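Local atomic coordinates of N-acetyl-beta-D glucosaminidase (Rhizomucor miehei CAU432, PDB entry 4ZM6), a protein that probably hydrolyses beta-linked N-acetylglucosamine as a family 3 glycosidase and binds acetyl-CoA in a GCN5-related glucosamine N-acetyltransferase region. Residues Glu709-Gly714 / Ala754-Glu759; Leu767-Thr772 / Trp821-Arg826; Val197-Leu202 / Leu235-Lys240. All blocks are in the same frame, centred on the assembly; numbering follows the deposited sequence.

Interaction 1 (Glu709-Gly714 / Ala754-Glu759); sequences EKIWFG and ARQDDE
I711-F713 and A754-Q756 run as antiparallel neighbours, their short axes 144° apart, with W712 and R755 as the hydrogen-bonded pair: W712 N to R755 O is 2.8 Å and R755 N to W712 O 2.6 Å. Just beyond the ladder D757 N donates to K710 O (2.7 Å), where the chain has just left helix 700-709 through a Schellman motif at K710. Beside this bond a weak salt bridge joins K710 NZ to D757 OD1 at 3.4 Å. The main side-chain element is the indole of W712. A chi1 of -178° turns the indole away from the backbone N, and the ring lies alongside the R755 side chain, CE3 meeting R755 CD at 3.7 Å. Backbone of D758 and E759 folds over one indole face, and E759 CA makes a CH-pi contact 3.7 Å from the centroid of the six-membered ring, only 14° off its normal. G714 N lies against the opposite face, so the indole is held between the start of the hairpin turn and its own strand. On the other side of the sheet the A754 methyl is shared, with CB 3.5 Å from F713 CE1 and 4.0 Å from I711 CG2. R755 continues past the indole to G761 O through NE and to E723 through a salt bridge from NH1. In this sheet of the C-terminal N-acetyltransferase-like domain, strand 763-771, the second arm of the hairpin, flanks strand 751-756 and brings I764 against I711, A754 and Q756, while helices 700-709 and 811-825 pack on I711 and F713.

Interaction 2 (Leu767-Thr772 / Trp821-Arg826); sequences LILNTT and WLLKQR
R826, just past the end of helix 811-825, reaches T771 on strand 763-771, where the helix packs on the sheet of the C-terminal GNAT-like acetyltransferase domain. The helix and strand axes are 9.7 Å apart and nearly parallel, at 20°. From CB the arginine runs extended through CG to NE, which carries its head across to the strand. CD already lies 3.3 Å from T771 OG1; NE and CZ stand farther from the same oxygen, and NH1 closes on it at 2.8 Å in a hydrogen bond with an N-H...O angle of 160°. NH1 also forms a salt bridge with D750, just before strand 751-756, so one nitrogen links T771 to the residue leading into the next strand. At the far corner of the guanidinium, NH2 is 4.1 Å from L769 CD1, which sits over one face of the group toward its rim.

L769 is the apolar centre of the contact and its two methyls divide the helix between them. CD1 meets L822 CD1 at 3.7 Å, the two side chains crossing at about a right angle, whereas CD2 lies 4.0 Å from L823 CG as these leucines slide past each other in opposite directions. I752 of strand 751-756 and A819 one turn earlier in the helix extend this patch. L823 CD2 lies beside N770 O and T771 OG1, bringing a methyl up to the polar end. T771 OG1 itself makes a weak bond to N770 O, and receives R826 NH1 just 4° out of the guanidinium plane.

Interaction 3 (Val197-Leu202 / Leu235-Lys240); sequences VINKTL and LPHFNK
H237 turns one imidazole face to T201, whose CG2 lies 3.7 Å from the ring centroid and 14° off the normal, a CH-pi contact over the middle of the ring. N199 OD1 approaches the same imidazole at CE1, 3.4 Å away, with the amide and ring planes nearly parallel. F238, next along, presents its edge to K200 O, which is 3.5 Å from CE1, and touches L202 CG with CZ at 3.9 Å, the two side chains crossing at about a right angle. At the other end P236 CG packs against V197 CG1 (3.9 Å), and L235 CD2 lies beside I198 CB (3.7 Å), both of these side chains pointing the same way. Backbone is used too: L235 CA points its hydrogen almost straight at I198 O.

Each loop is shaped by its own bonds. L235 O accepts from both F238 N and N239 N, a turn that presents both H237 and F238 to the 197-202 loop; in the other loop, N199 is the centre of an inverse gamma turn. T201 is the N-cap of helix 202-207, and its chi1 of 51° places CG2 anti to the carbonyl carbon, over H237. E204 bonds back to T201 N, as the N3 residue does in a capping box. The CB of K200 points away from 235-240, and its NZ is held by salt bridges to E209 and D186.

The contact joins the loops after strands 178-181 and 227-230, in the N-terminal, TIM-barrel-type domain of the family 3 glycosidase. Helix 202-207 touches L235 and F238 through L205, helix 251-258 packs on L202, and A535 and I540 of the second subunit lie against T201 and L202.

How the interactions relate
From the N terminus, interaction 3 closes first, bringing together two loops of the glycosidase domain around helices 202-207 and 211-217 and strand 227-230. The chain then passes through the acetyl-CoA-binding region before interaction 1 opens, about 77 Å away between centres. Interaction 1 encloses helices 721-731 and 736-745, and interaction 2 begins only after it has closed, enclosing strand 794-802 and much of helix 811-825. The three therefore follow in series, neither nested nor crossing. Interactions 1 and 2 belong to one sheet, through the adjacent strands 751-756 and 763-771: the former pairs strand 711-715 with 751-756, the latter packs helix 811-825 on 763-771.

Interaction 1 (Glu709-Gly714 / Ala754-Glu759)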
loop_
_atom_site.group_PDB
_atom_site.type_symbol
_atom_site.label_atom_id
_atom_site.label_comp_id
_atom_site.label_asym_id
_atom_site.label_seq_id
_atom_site.Cartn_x
_atom_site.Cartn_y
_atom_site.Cartn_z
ATOM N N GLU A 709 -6.689 -61.816 -8.344
ATOM C CA GLU A 709 -6.591 -61.063 -7.090
ATOM C C GLU A 709 -7.954 -60.603 -6.548
ATOM O O GLU A 709 -8.039 -60.128 -5.407
ATOM C CB GLU A 709 -5.664 -59.853 -7.266
ATOM C CG GLU A 709 -4.211 -60.207 -7.577
ATOM C CD GLU A 709 -3.441 -60.765 -6.389
ATOM O OE1 GLU A 709 -4.004 -60.831 -5.273
ATOM O OE2 GLU A 709 -2.261 -61.138 -6.577
ATOM N N LYS A 710 -9.003 -60.749 -7.365
ATOM C CA LYS A 710 -10.377 -60.359 -7.007
ATOM C C LYS A 710 -10.478 -58.865 -6.705
ATOM O O LYS A 710 -10.994 -58.448 -5.668
ATOM C CB LYS A 710 -10.918 -61.192 -5.834
ATOM C CG LYS A 710 -10.854 -62.698 -6.053
ATOM C CD LYS A 710 -12.091 -63.420 -5.526
ATOM C CE LYS A 710 -12.401 -63.103 -4.068
ATOM N NZ LYS A 710 -11.221 -63.269 -3.173
ATOM N N ILE A 711 -9.973 -58.070 -7.634
ATOM C CA ILE A 711 -9.962 -56.625 -7.499
ATOM C C ILE A 711 -11.190 -56.038 -8.191
ATOM O O ILE A 711 -11.530 -56.435 -9.308
ATOM C CB ILE A 711 -8.686 -56.031 -8.136
ATOM C CG1 ILE A 711 -7.423 -56.665 -7.524
ATOM C CG2 ILE A 711 -8.663 -54.510 -8.011
ATOM C CD1 ILE A 711 -7.145 -56.292 -6.083
ATOM N N TRP A 712 -11.843 -55.092 -7.525
ATOM C CA TRP A 712 -12.983 -54.376 -8.087
ATOM C C TRP A 712 -12.599 -52.935 -8.412
ATOM O O TRP A 712 -12.023 -52.250 -7.576
ATOM C CB TRP A 712 -14.129 -54.370 -7.082
ATOM C CG TRP A 712 -15.376 -53.695 -7.577
ATOM C CD1 TRP A 712 -16.426 -54.289 -8.208
ATOM C CD2 TRP A 712 -15.709 -52.301 -7.469
ATOM N NE1 TRP A 712 -17.391 -53.359 -8.497
ATOM C CE2 TRP A 712 -16.978 -52.131 -8.058
ATOM C CE3 TRP A 712 -15.057 -51.182 -6.930
ATOM C CZ2 TRP A 712 -17.613 -50.886 -8.129
ATOM C CZ3 TRP A 712 -15.689 -49.942 -7.001
ATOM C CH2 TRP A 712 -16.955 -49.807 -7.597
ATOM N N PHE A 713 -12.940 -52.476 -9.611
ATOM C CA PHE A 713 -12.758 -51.073 -9.986
ATOM C C PHE A 713 -14.093 -50.360 -10.129
ATOM O O PHE A 713 -15.110 -50.990 -10.409
ATOM C CB PHE A 713 -11.988 -50.966 -11.300
ATOM C CG PHE A 713 -10.628 -51.584 -11.244
ATOM C CD1 PHE A 713 -9.693 -51.144 -10.314
ATOM C CD2 PHE A 713 -10.279 -52.605 -12.113
ATOM C CE1 PHE A 713 -8.433 -51.713 -10.255
ATOM C CE2 PHE A 713 -9.021 -53.175 -12.066
ATOM C CZ PHE A 713 -8.094 -52.729 -11.137
ATOM N N GLY A 714 -14.080 -49.044 -9.936
ATOM C CA GLY A 714 -15.263 -48.218 -10.160
ATOM C C GLY A 714 -15.224 -46.882 -9.440
ATOM O O GLY A 714 -14.314 -46.601 -8.658
ATOM N N ALA A 754 -9.806 -48.701 -6.646
ATOM C CA ALA A 754 -9.784 -50.155 -6.612
ATOM C C ALA A 754 -10.247 -50.589 -5.229
ATOM O O ALA A 754 -9.846 -49.987 -4.231
ATOM C CB ALA A 754 -8.387 -50.676 -6.894
ATOM N N ARG A 755 -11.111 -51.606 -5.181
ATOM C CA ARG A 755 -11.593 -52.186 -3.919
ATOM C C ARG A 755 -11.356 -53.689 -3.885
ATOM O O ARG A 755 -11.267 -54.337 -4.928
ATOM C CB ARG A 755 -13.084 -51.920 -3.727
ATOM C CG ARG A 755 -13.440 -50.469 -3.474
ATOM C CD ARG A 755 -14.941 -50.293 -3.295
ATOM N NE ARG A 755 -15.254 -49.442 -2.142
ATOM C CZ ARG A 755 -15.736 -48.200 -2.199
ATOM N NH1 ARG A 755 -15.971 -47.551 -1.069
ATOM N NH2 ARG A 755 -15.994 -47.600 -3.361
ATOM N N GLN A 756 -11.267 -54.242 -2.679
ATOM C CA GLN A 756 -11.083 -55.676 -2.520
ATOM C C GLN A 756 -12.410 -56.378 -2.746
ATOM O O GLN A 756 -13.428 -55.977 -2.183
ATOM C CB GLN A 756 -10.552 -56.008 -1.120
ATOM C CG GLN A 756 -10.179 -57.474 -0.924
ATOM C CD GLN A 756 -9.186 -57.973 -1.958
ATOM O OE1 GLN A 756 -9.430 -58.957 -2.661
ATOM N NE2 GLN A 756 -8.065 -57.278 -2.068
ATOM N N ASP A 757 -12.392 -57.416 -3.581
ATOM C CA ASP A 757 -13.559 -58.281 -3.825
ATOM C C ASP A 757 -14.651 -57.621 -4.665
ATOM O O ASP A 757 -14.923 -58.059 -5.784
ATOM C CB ASP A 757 -14.167 -58.802 -2.509
ATOM C CG ASP A 757 -13.152 -59.492 -1.625
ATOM O OD1 ASP A 757 -12.279 -60.210 -2.160
ATOM O OD2 ASP A 757 -13.231 -59.310 -0.391
ATOM N N ASP A 758 -15.284 -56.584 -4.121
ATOM C CA ASP A 758 -16.445 -55.979 -4.765
ATOM C C ASP A 758 -16.630 -54.496 -4.400
ATOM O O ASP A 758 -15.790 -53.899 -3.721
ATOM C CB ASP A 758 -17.697 -56.798 -4.418
ATOM C CG ASP A 758 -17.991 -56.830 -2.926
ATOM O OD1 ASP A 758 -17.709 -55.834 -2.223
ATOM O OD2 ASP A 758 -18.524 -57.860 -2.459
ATOM N N GLU A 759 -17.744 -53.921 -4.852
ATOM C CA GLU A 759 -18.062 -52.509 -4.636
ATOM C C GLU A 759 -18.155 -52.061 -3.175
ATOM O O GLU A 759 -18.247 -50.861 -2.917
ATOM C CB GLU A 759 -19.375 -52.159 -5.342
ATOM C CG GLU A 759 -20.620 -52.783 -4.715
ATOM C CD GLU A 759 -21.877 -52.537 -5.524
ATOM O OE1 GLU A 759 -21.789 -51.908 -6.593
ATOM O OE2 GLU A 759 -22.959 -52.967 -5.087
#

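Interaction 2 (Leu767-Thr772 / Trp821-Arg826)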
loop_
_atom_site.group_PDB
_atom_site.type_symbol
_atom_site.label_atom_id
_atom_site.label_comp_id
_atom_site.label_asym_id
_atom_site.label_seq_id
_atom_site.Cartn_x
_atom_site.Cartn_y
_atom_site.Cartn_z
ATOM N N LEU A 767 -7.103 -43.436 -8.487
ATOM C CA LEU A 767 -6.532 -42.459 -9.417
ATOM C C LEU A 767 -7.585 -41.477 -9.893
ATOM O O LEU A 767 -8.774 -41.682 -9.669
ATOM C CB LEU A 767 -5.859 -43.145 -10.611
ATOM C CG LEU A 767 -6.739 -43.933 -11.585
ATOM C CD1 LEU A 767 -7.540 -43.021 -12.503
ATOM C CD2 LEU A 767 -5.879 -44.872 -12.417
ATOM N N ILE A 768 -7.127 -40.419 -10.561
ATOM C CA ILE A 768 -7.985 -39.336 -11.031
ATOM C C ILE A 768 -7.998 -39.298 -12.546
ATOM O O ILE A 768 -6.989 -38.973 -13.166
ATOM C CB ILE A 768 -7.494 -37.961 -10.524
ATOM C CG1 ILE A 768 -7.641 -37.867 -9.004
ATOM C CG2 ILE A 768 -8.279 -36.828 -11.182
ATOM C CD1 ILE A 768 -6.880 -36.708 -8.399
ATOM N N LEU A 769 -9.150 -39.617 -13.131
ATOM C CA LEU A 769 -9.351 -39.482 -14.569
ATOM C C LEU A 769 -9.631 -38.036 -14.935
ATOM O O LEU A 769 -9.950 -37.203 -14.080
ATOM C CB LEU A 769 -10.538 -40.324 -15.045
ATOM C CG LEU A 769 -10.406 -41.842 -15.060
ATOM C CD1 LEU A 769 -11.753 -42.470 -15.383
ATOM C CD2 LEU A 769 -9.356 -42.276 -16.067
ATOM N N ASN A 770 -9.503 -37.757 -16.226
ATOM C CA ASN A 770 -10.006 -36.529 -16.809
ATOM C C ASN A 770 -10.305 -36.786 -18.279
ATOM O O ASN A 770 -9.643 -37.614 -18.911
ATOM C CB ASN A 770 -8.993 -35.392 -16.645
ATOM C CG ASN A 770 -7.850 -35.474 -17.637
ATOM O OD1 ASN A 770 -6.777 -35.974 -17.314
ATOM N ND2 ASN A 770 -8.079 -34.991 -18.856
ATOM N N THR A 771 -11.302 -36.090 -18.814
ATOM C CA THR A 771 -11.648 -36.219 -20.222
ATOM C C THR A 771 -12.234 -34.914 -20.740
ATOM O O THR A 771 -13.150 -34.353 -20.137
ATOM C CB THR A 771 -12.674 -37.344 -20.456
ATOM O OG1 THR A 771 -12.164 -38.587 -19.956
ATOM C CG2 THR A 771 -12.986 -37.490 -21.938
ATOM N N THR A 772 -11.706 -34.450 -21.865
ATOM C CA THR A 772 -12.199 -33.250 -22.511
ATOM C C THR A 772 -13.705 -33.332 -22.791
ATOM O O THR A 772 -14.183 -34.310 -23.357
ATOM C CB THR A 772 -11.448 -33.021 -23.833
ATOM O OG1 THR A 772 -10.038 -33.076 -23.591
ATOM C CG2 THR A 772 -11.820 -31.675 -24.459
ATOM N N TRP A 821 -8.968 -48.168 -20.379
ATOM C CA TRP A 821 -10.199 -48.756 -20.913
ATOM C C TRP A 821 -11.333 -47.747 -20.822
ATOM O O TRP A 821 -11.991 -47.448 -21.822
ATOM C CB TRP A 821 -10.559 -50.039 -20.151
ATOM C CG TRP A 821 -11.864 -50.679 -20.571
ATOM C CD1 TRP A 821 -12.969 -50.885 -19.787
ATOM C CD2 TRP A 821 -12.194 -51.194 -21.870
ATOM N NE1 TRP A 821 -13.960 -51.494 -20.515
ATOM C CE2 TRP A 821 -13.515 -51.695 -21.797
ATOM C CE3 TRP A 821 -11.502 -51.279 -23.091
ATOM C CZ2 TRP A 821 -14.162 -52.275 -22.900
ATOM C CZ3 TRP A 821 -12.145 -51.860 -24.191
ATOM C CH2 TRP A 821 -13.463 -52.348 -24.084
ATOM N N LEU A 822 -11.530 -47.215 -19.617
ATOM C CA LEU A 822 -12.531 -46.179 -19.355
ATOM C C LEU A 822 -12.396 -44.969 -20.270
ATOM O O LEU A 822 -13.396 -44.423 -20.729
ATOM C CB LEU A 822 -12.437 -45.702 -17.907
ATOM C CG LEU A 822 -12.903 -46.665 -16.823
ATOM C CD1 LEU A 822 -12.729 -46.016 -15.460
ATOM C CD2 LEU A 822 -14.353 -47.060 -17.044
ATOM N N LEU A 823 -11.165 -44.539 -20.521
ATOM C CA LEU A 823 -10.934 -43.436 -21.445
ATOM C C LEU A 823 -11.324 -43.842 -22.861
ATOM O O LEU A 823 -11.994 -43.077 -23.555
ATOM C CB LEU A 823 -9.476 -42.963 -21.393
ATOM C CG LEU A 823 -9.075 -42.261 -20.089
ATOM C CD1 LEU A 823 -7.562 -42.272 -19.915
ATOM C CD2 LEU A 823 -9.631 -40.845 -20.031
ATOM N N LYS A 824 -10.928 -45.045 -23.280
ATOM C CA LYS A 824 -11.323 -45.564 -24.601
ATOM C C LYS A 824 -12.848 -45.617 -24.737
ATOM O O LYS A 824 -13.386 -45.268 -25.787
ATOM C CB LYS A 824 -10.720 -46.949 -24.872
ATOM N N GLN A 825 -13.539 -46.029 -23.674
ATOM C CA GLN A 825 -15.009 -46.059 -23.671
ATOM C C GLN A 825 -15.575 -44.672 -23.965
ATOM O O GLN A 825 -16.511 -44.533 -24.758
ATOM C CB GLN A 825 -15.557 -46.548 -22.326
ATOM C CG GLN A 825 -15.216 -47.986 -21.957
ATOM C CD GLN A 825 -16.021 -49.007 -22.733
ATOM O OE1 GLN A 825 -17.002 -49.550 -22.223
ATOM N NE2 GLN A 825 -15.608 -49.280 -23.973
ATOM N N ARG A 826 -14.982 -43.653 -23.340
ATOM C CA ARG A 826 -15.403 -42.258 -23.527
ATOM C C ARG A 826 -15.024 -41.658 -24.888
ATOM O O ARG A 826 -15.276 -40.477 -25.132
ATOM C CB ARG A 826 -14.822 -41.376 -22.418
ATOM C CG ARG A 826 -15.319 -41.697 -21.020
ATOM C CD ARG A 826 -14.495 -40.941 -19.993
ATOM N NE ARG A 826 -15.017 -41.057 -18.632
ATOM C CZ ARG A 826 -14.640 -40.287 -17.613
ATOM N NH1 ARG A 826 -13.732 -39.320 -17.779
ATOM N NH2 ARG A 826 -15.178 -40.474 -16.414
#

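Interaction 3 (Val197-Leu202 / Leu235-Lys240)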
loop_
_atom_site.group_PDB
_atom_site.type_symbol
_atom_site.label_atom_id
_atom_site.label_comp_id
_atom_site.label_asym_id
_atom_site.label_seq_id
_atom_site.Cartn_x
_atom_site.Cartn_y
_atom_site.Cartn_z
ATOM N N VAL A 197 20.631 15.750 14.874
ATOM C CA VAL A 197 19.297 16.096 15.336
ATOM C C VAL A 197 18.314 15.779 14.226
ATOM O O VAL A 197 18.493 16.226 13.090
ATOM C CB VAL A 197 19.180 17.596 15.687
ATOM C CG1 VAL A 197 17.920 17.851 16.503
ATOM C CG2 VAL A 197 20.416 18.076 16.440
ATOM N N ILE A 198 17.290 14.996 14.560
ATOM C CA ILE A 198 16.179 14.713 13.654
ATOM C C ILE A 198 14.930 15.363 14.244
ATOM O O ILE A 198 14.296 14.814 15.147
ATOM C CB ILE A 198 15.954 13.192 13.469
ATOM C CG1 ILE A 198 17.261 12.489 13.066
ATOM C CG2 ILE A 198 14.856 12.932 12.446
ATOM C CD1 ILE A 198 17.933 13.046 11.826
ATOM N N ASN A 199 14.599 16.547 13.736
ATOM C CA ASN A 199 13.482 17.331 14.248
ATOM C C ASN A 199 12.213 16.982 13.483
ATOM O O ASN A 199 11.738 17.766 12.661
ATOM C CB ASN A 199 13.798 18.832 14.146
ATOM C CG ASN A 199 12.812 19.696 14.912
ATOM O OD1 ASN A 199 12.428 19.377 16.040
ATOM N ND2 ASN A 199 12.403 20.807 14.306
ATOM N N LYS A 200 11.675 15.792 13.757
ATOM C CA LYS A 200 10.501 15.282 13.048
ATOM C C LYS A 200 9.508 14.640 13.995
ATOM O O LYS A 200 9.893 14.053 15.010
ATOM C CB LYS A 200 10.908 14.240 12.009
ATOM C CG LYS A 200 11.931 14.722 10.999
ATOM C CD LYS A 200 12.015 13.788 9.806
ATOM C CE LYS A 200 13.258 14.063 8.979
ATOM N NZ LYS A 200 13.109 13.577 7.583
ATOM N N THR A 201 8.231 14.747 13.635
ATOM C CA THR A 201 7.147 14.106 14.373
ATOM C C THR A 201 6.960 12.677 13.879
ATOM O O THR A 201 7.506 12.292 12.838
ATOM C CB THR A 201 5.814 14.871 14.204
ATOM O OG1 THR A 201 5.554 15.092 12.809
ATOM C CG2 THR A 201 5.861 16.211 14.927
ATOM N N LEU A 202 6.178 11.900 14.625
ATOM C CA LEU A 202 5.912 10.510 14.261
ATOM C C LEU A 202 5.249 10.424 12.882
ATOM O O LEU A 202 5.539 9.509 12.112
ATOM C CB LEU A 202 5.026 9.821 15.308
ATOM C CG LEU A 202 5.330 8.369 15.711
ATOM C CD1 LEU A 202 4.038 7.666 16.106
ATOM C CD2 LEU A 202 6.045 7.565 14.634
ATOM N N LEU A 235 15.924 13.317 18.916
ATOM C CA LEU A 235 14.581 13.514 18.369
ATOM C C LEU A 235 13.752 14.355 19.340
ATOM O O LEU A 235 13.071 13.811 20.214
ATOM C CB LEU A 235 13.922 12.157 18.111
ATOM C CG LEU A 235 14.531 11.394 16.926
ATOM C CD1 LEU A 235 14.888 9.964 17.299
ATOM C CD2 LEU A 235 13.608 11.427 15.712
ATOM N N PRO A 236 13.818 15.693 19.194
ATOM C CA PRO A 236 13.175 16.623 20.129
ATOM C C PRO A 236 11.685 16.378 20.369
ATOM O O PRO A 236 11.219 16.566 21.492
ATOM C CB PRO A 236 13.395 17.987 19.469
ATOM C CG PRO A 236 14.648 17.820 18.691
ATOM C CD PRO A 236 14.583 16.416 18.161
ATOM N N HIS A 237 10.953 15.957 19.337
ATOM C CA HIS A 237 9.523 15.655 19.481
ATOM C C HIS A 237 9.239 14.387 20.300
ATOM O O HIS A 237 8.088 14.127 20.638
ATOM C CB HIS A 237 8.849 15.527 18.112
ATOM C CG HIS A 237 8.733 16.819 17.363
ATOM N ND1 HIS A 237 9.586 17.164 16.333
ATOM C CD2 HIS A 237 7.851 17.839 17.478
ATOM C CE1 HIS A 237 9.238 18.344 15.852
ATOM N NE2 HIS A 237 8.189 18.776 16.529
ATOM N N PHE A 238 10.275 13.601 20.598
ATOM C CA PHE A 238 10.142 12.390 21.420
ATOM C C PHE A 238 10.887 12.535 22.745
ATOM O O PHE A 238 10.315 12.326 23.813
ATOM C CB PHE A 238 10.691 11.171 20.666
ATOM C CG PHE A 238 9.927 10.830 19.417
ATOM C CD1 PHE A 238 10.102 11.572 18.255
ATOM C CD2 PHE A 238 9.045 9.758 19.400
ATOM C CE1 PHE A 238 9.405 11.260 17.103
ATOM C CE2 PHE A 238 8.345 9.440 18.249
ATOM C CZ PHE A 238 8.525 10.193 17.100
ATOM N N ASN A 239 12.173 12.864 22.660
ATOM C CA ASN A 239 13.001 13.110 23.838
ATOM C C ASN A 239 14.132 14.075 23.495
ATOM O O ASN A 239 15.044 13.733 22.731
ATOM C CB ASN A 239 13.572 11.797 24.379
ATOM C CG ASN A 239 14.379 11.987 25.651
ATOM O OD1 ASN A 239 15.127 12.956 25.795
ATOM N ND2 ASN A 239 14.238 11.051 26.579
ATOM N N LYS A 240 14.063 15.274 24.073
ATOM C CA LYS A 240 15.028 16.340 23.796
ATOM C C LYS A 240 16.208 16.353 24.775
ATOM O O LYS A 240 17.151 17.121 24.597
ATOM C CB LYS A 240 14.323 17.704 23.791
ATOM C CG LYS A 240 13.924 18.226 25.166
ATOM C CD LYS A 240 12.751 19.191 25.091
ATOM C CE LYS A 240 11.425 18.455 24.955
ATOM N NZ LYS A 240 10.265 19.383 25.059
#